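Local coordinates for malonyl coenzyme A-acyl carrier protein transacylase (PDB 2H1Y) that probably catalyses transfer of the malonyl group from malonyl-CoA to the holo acyl carrier protein, yielding malonyl-ACP and free CoA, at residues Phe233-Ala245 against Gln262-Arg276. Residues are numbered along the deposited sequence; the frame is centred on the assembly and turned at random.
Sequences FHFEIISNATNEA and QPVRYQDCVKSNNDR
Glu236, Ile238 and the turn Asn240-Asn243 pack against one side of helix 266-271 and its flanking loops, a strand-and-turn to helix contact near one edge of the mixed sheet of the acyltransferase domain. Strand 236-238 lies between 99-102 and the outermost strand 245-246, and Tyr266 and Val270 of the same helix reach Leu101, so the helix lies against this part of the sheet.

At one end sits a salt bridge. Arg276 presents NH1 and NH2 end-on to a single oxygen, Glu236 OE1, with NH2 at 2.6 Å and the carboxylate turned 65° from the guanidinium plane. Arg276 NH1 also bonds Asn273 OD1 at 3.0 Å, in the guanidinium plane, while Asn273 ND2 donates to Cys269 O, so the amide uses both its ends and its orientation is settled. Ile238 bridges to the middle: CD1 touches Asn273 OD1, and CG2 lies 3.9 Å from Cys269 SG.

The turn closes the other end. Ser239 OG accepts the backbone N-H of Thr242 in an ST motif, and Arg265 N, at the N-cap position, donates to Asn240 O at 3.1 Å. The Arg265 chain bends twice beyond CB, laying one guanidinium face against Asn243 CB and bringing NH1 to Asp268 OD2. The Asn243 side chain, with CG anti to N (chi1 -178°), extends to the helix beside Cys269 and Ser272.

The chemistry is thus polar along most of its length, with one small apolar pair, Ile238 and Cys269: each arginine is paired with a carboxylate, which would be expected to favour the ionised forms of Glu236 and Asp268.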
# COMPACT_ATOMS: atom_id res chain seq x y z
N PHE A 233 1.81 7.33 18.05
CA PHE A 233 2.03 7.80 16.70
C PHE A 233 3.10 8.89 16.69
O PHE A 233 2.86 9.99 17.16
CB PHE A 233 0.74 8.40 16.15
CG PHE A 233 -0.34 7.41 15.88
CD1 PHE A 233 -1.11 6.91 16.92
CD2 PHE A 233 -0.60 7.00 14.59
CE1 PHE A 233 -2.12 6.00 16.68
CE2 PHE A 233 -1.60 6.09 14.32
CZ PHE A 233 -2.38 5.59 15.37
N HIS A 234 4.26 8.59 16.14
CA HIS A 234 5.34 9.57 16.01
C HIS A 234 5.09 10.59 14.90
O HIS A 234 5.66 11.67 14.91
CB HIS A 234 6.67 8.86 15.79
CG HIS A 234 7.08 8.03 16.96
ND1 HIS A 234 6.53 6.78 17.21
CD2 HIS A 234 7.92 8.28 18.00
CE1 HIS A 234 7.04 6.29 18.33
NE2 HIS A 234 7.89 7.18 18.82
N PHE A 235 4.24 10.23 13.94
CA PHE A 235 3.90 11.09 12.82
C PHE A 235 2.49 10.77 12.33
O PHE A 235 1.99 9.66 12.52
CB PHE A 235 4.93 10.94 11.68
CG PHE A 235 5.22 9.50 11.29
CD1 PHE A 235 4.35 8.79 10.46
CD2 PHE A 235 6.38 8.87 11.73
CE1 PHE A 235 4.61 7.47 10.11
CE2 PHE A 235 6.66 7.56 11.37
CZ PHE A 235 5.77 6.85 10.54
N GLU A 236 1.86 11.75 11.69
CA GLU A 236 0.49 11.60 11.21
C GLU A 236 0.44 10.80 9.92
O GLU A 236 1.40 10.76 9.17
CB GLU A 236 -0.13 12.98 10.99
CG GLU A 236 0.40 13.81 9.80
CD GLU A 236 -0.19 15.21 9.75
OE1 GLU A 236 -0.11 15.86 8.69
OE2 GLU A 236 -0.74 15.69 10.78
N ILE A 237 -0.69 10.16 9.64
CA ILE A 237 -0.83 9.47 8.37
C ILE A 237 -2.05 10.01 7.62
O ILE A 237 -3.00 10.48 8.24
CB ILE A 237 -0.82 7.90 8.52
CG1 ILE A 237 -2.19 7.31 8.27
CG2 ILE A 237 -0.30 7.42 9.88
CD1 ILE A 237 -2.40 6.86 6.89
N ILE A 238 -1.99 9.95 6.29
CA ILE A 238 -3.06 10.45 5.44
C ILE A 238 -3.97 9.30 4.99
O ILE A 238 -3.50 8.30 4.43
CB ILE A 238 -2.50 11.21 4.22
CG1 ILE A 238 -1.29 12.06 4.60
CG2 ILE A 238 -3.57 12.05 3.56
CD1 ILE A 238 -1.59 13.24 5.53
N SER A 239 -5.27 9.43 5.24
CA SER A 239 -6.21 8.37 4.94
C SER A 239 -6.50 8.27 3.43
O SER A 239 -6.91 9.24 2.80
CB SER A 239 -7.51 8.61 5.72
OG SER A 239 -8.62 7.93 5.14
N ASN A 240 -6.29 7.09 2.85
CA ASN A 240 -6.77 6.84 1.49
C ASN A 240 -8.28 7.05 1.39
O ASN A 240 -8.79 7.40 0.31
CB ASN A 240 -6.46 5.42 1.01
CG ASN A 240 -4.96 5.15 0.81
OD1 ASN A 240 -4.13 6.06 0.76
ND2 ASN A 240 -4.62 3.88 0.68
N ALA A 241 -8.98 6.86 2.50
CA ALA A 241 -10.45 6.93 2.47
C ALA A 241 -11.02 8.37 2.44
O ALA A 241 -11.92 8.66 1.63
CB ALA A 241 -11.04 6.12 3.60
N THR A 242 -10.47 9.27 3.27
CA THR A 242 -10.98 10.65 3.40
C THR A 242 -9.97 11.74 3.02
O THR A 242 -10.30 12.92 3.02
CB THR A 242 -11.48 10.96 4.87
OG1 THR A 242 -10.37 11.03 5.77
CG2 THR A 242 -12.49 9.93 5.36
N ASN A 243 -8.74 11.38 2.72
CA ASN A 243 -7.73 12.39 2.43
C ASN A 243 -7.58 13.40 3.57
O ASN A 243 -7.29 14.58 3.34
CB ASN A 243 -7.99 13.07 1.07
CG ASN A 243 -6.91 14.09 0.71
OD1 ASN A 243 -7.17 15.05 -0.02
ND2 ASN A 243 -5.71 13.91 1.23
N GLU A 244 -7.74 12.93 4.80
CA GLU A 244 -7.53 13.72 6.00
C GLU A 244 -6.54 13.00 6.92
O GLU A 244 -6.60 11.79 7.07
CB GLU A 244 -8.87 13.95 6.73
CG GLU A 244 -9.92 14.75 5.89
CD GLU A 244 -11.36 14.66 6.43
OE1 GLU A 244 -11.82 13.55 6.80
OE2 GLU A 244 -12.05 15.72 6.46
N ALA A 245 -5.61 13.77 7.51
CA ALA A 245 -4.59 13.25 8.43
C ALA A 245 -5.18 12.74 9.72
O ALA A 245 -6.21 13.23 10.15
CB ALA A 245 -3.56 14.33 8.73
N GLN A 262 -13.94 1.82 0.45
CA GLN A 262 -13.87 3.12 -0.24
C GLN A 262 -12.70 3.22 -1.21
O GLN A 262 -11.61 2.73 -0.91
CB GLN A 262 -13.76 4.28 0.76
CG GLN A 262 -14.95 4.49 1.68
CD GLN A 262 -16.27 4.30 0.98
OE1 GLN A 262 -16.98 3.32 1.23
NE2 GLN A 262 -16.60 5.22 0.07
N PRO A 263 -12.89 3.92 -2.34
CA PRO A 263 -11.82 4.15 -3.29
C PRO A 263 -10.55 4.66 -2.60
O PRO A 263 -10.62 5.53 -1.71
CB PRO A 263 -12.37 5.25 -4.18
CG PRO A 263 -13.83 5.03 -4.16
CD PRO A 263 -14.15 4.57 -2.77
N VAL A 264 -9.41 4.09 -2.99
CA VAL A 264 -8.13 4.60 -2.55
C VAL A 264 -7.93 5.89 -3.33
O VAL A 264 -7.82 5.88 -4.56
CB VAL A 264 -7.00 3.58 -2.84
CG1 VAL A 264 -5.59 4.22 -2.66
CG2 VAL A 264 -7.18 2.35 -1.98
N ARG A 265 -7.92 7.01 -2.61
CA ARG A 265 -7.81 8.32 -3.25
C ARG A 265 -6.38 8.82 -3.25
O ARG A 265 -6.07 9.90 -2.73
CB ARG A 265 -8.71 9.33 -2.55
CG ARG A 265 -10.18 9.04 -2.65
CD ARG A 265 -10.93 10.33 -2.75
NE ARG A 265 -11.21 10.87 -1.42
CZ ARG A 265 -11.29 12.16 -1.13
NH1 ARG A 265 -11.08 13.08 -2.07
NH2 ARG A 265 -11.57 12.54 0.12
N TYR A 266 -5.50 8.03 -3.86
CA TYR A 266 -4.07 8.29 -3.80
C TYR A 266 -3.68 9.65 -4.42
O TYR A 266 -2.85 10.39 -3.85
CB TYR A 266 -3.25 7.13 -4.39
CG TYR A 266 -1.78 7.36 -4.23
CD1 TYR A 266 -1.15 7.09 -3.02
CD2 TYR A 266 -1.04 7.92 -5.26
CE1 TYR A 266 0.22 7.35 -2.87
CE2 TYR A 266 0.33 8.18 -5.12
CZ TYR A 266 0.95 7.89 -3.93
OH TYR A 266 2.29 8.16 -3.79
N GLN A 267 -4.28 9.96 -5.57
CA GLN A 267 -4.18 11.29 -6.20
C GLN A 267 -4.49 12.48 -5.28
O GLN A 267 -3.64 13.37 -5.09
CB GLN A 267 -5.09 11.35 -7.42
CG GLN A 267 -5.25 12.74 -7.97
CD GLN A 267 -5.65 12.73 -9.42
OE1 GLN A 267 -6.70 12.20 -9.79
NE2 GLN A 267 -4.81 13.32 -10.25
N ASP A 268 -5.69 12.51 -4.71
CA ASP A 268 -6.09 13.60 -3.81
C ASP A 268 -5.14 13.73 -2.63
O ASP A 268 -4.78 14.84 -2.22
CB ASP A 268 -7.54 13.43 -3.32
CG ASP A 268 -8.53 13.45 -4.46
OD1 ASP A 268 -8.28 14.19 -5.43
OD2 ASP A 268 -9.55 12.72 -4.40
N CYS A 269 -4.69 12.57 -2.13
CA CYS A 269 -3.79 12.52 -0.98
C CYS A 269 -2.46 13.19 -1.26
O CYS A 269 -1.98 13.97 -0.43
CB CYS A 269 -3.58 11.09 -0.53
SG CYS A 269 -4.99 10.41 0.33
N VAL A 270 -1.88 12.90 -2.42
CA VAL A 270 -0.63 13.52 -2.80
C VAL A 270 -0.82 15.04 -3.01
O VAL A 270 -0.09 15.85 -2.44
CB VAL A 270 0.04 12.80 -4.02
CG1 VAL A 270 1.31 13.51 -4.44
CG2 VAL A 270 0.38 11.37 -3.68
N LYS A 271 -1.84 15.41 -3.76
CA LYS A 271 -2.09 16.82 -4.09
C LYS A 271 -2.32 17.71 -2.85
O LYS A 271 -1.65 18.72 -2.67
CB LYS A 271 -3.23 16.95 -5.09
CG LYS A 271 -2.94 16.34 -6.46
CD LYS A 271 -3.86 16.88 -7.55
CE LYS A 271 -3.39 16.44 -8.96
NZ LYS A 271 -4.50 16.41 -9.99
N SER A 272 -3.24 17.31 -1.98
CA SER A 272 -3.49 18.07 -0.74
C SER A 272 -2.26 18.20 0.16
O SER A 272 -2.30 18.90 1.17
CB SER A 272 -4.65 17.44 0.05
OG SER A 272 -5.81 17.25 -0.77
N ASN A 273 -1.16 17.53 -0.19
CA ASN A 273 -0.07 17.39 0.76
C ASN A 273 1.30 17.66 0.18
O ASN A 273 2.27 17.79 0.93
CB ASN A 273 -0.12 16.00 1.42
CG ASN A 273 -1.31 15.85 2.35
OD1 ASN A 273 -1.26 16.26 3.51
ND2 ASN A 273 -2.40 15.26 1.84
N ASN A 274 1.37 17.77 -1.14
CA ASN A 274 2.62 17.99 -1.88
C ASN A 274 3.37 19.29 -1.50
O ASN A 274 4.60 19.35 -1.59
CB ASN A 274 2.34 17.95 -3.39
CG ASN A 274 3.61 18.04 -4.22
OD1 ASN A 274 4.35 17.07 -4.33
ND2 ASN A 274 3.88 19.22 -4.77
N ASP A 275 2.62 20.31 -1.07
CA ASP A 275 3.21 21.57 -0.59
C ASP A 275 3.94 21.51 0.76
O ASP A 275 4.81 22.34 1.04
CB ASP A 275 2.13 22.66 -0.55
CG ASP A 275 1.58 22.99 -1.94
OD1 ASP A 275 2.04 22.39 -2.95
OD2 ASP A 275 0.68 23.87 -2.01
N ARG A 276 3.61 20.52 1.58
CA ARG A 276 4.16 20.47 2.94
C ARG A 276 5.55 19.84 3.01
O ARG A 276 6.15 19.80 4.09
CB ARG A 276 3.20 19.74 3.90
CG ARG A 276 1.70 20.05 3.67
CD ARG A 276 0.84 19.03 4.38
NE ARG A 276 1.27 18.88 5.76
CZ ARG A 276 0.92 17.88 6.56
NH1 ARG A 276 0.13 16.90 6.12
NH2 ARG A 276 1.37 17.85 7.81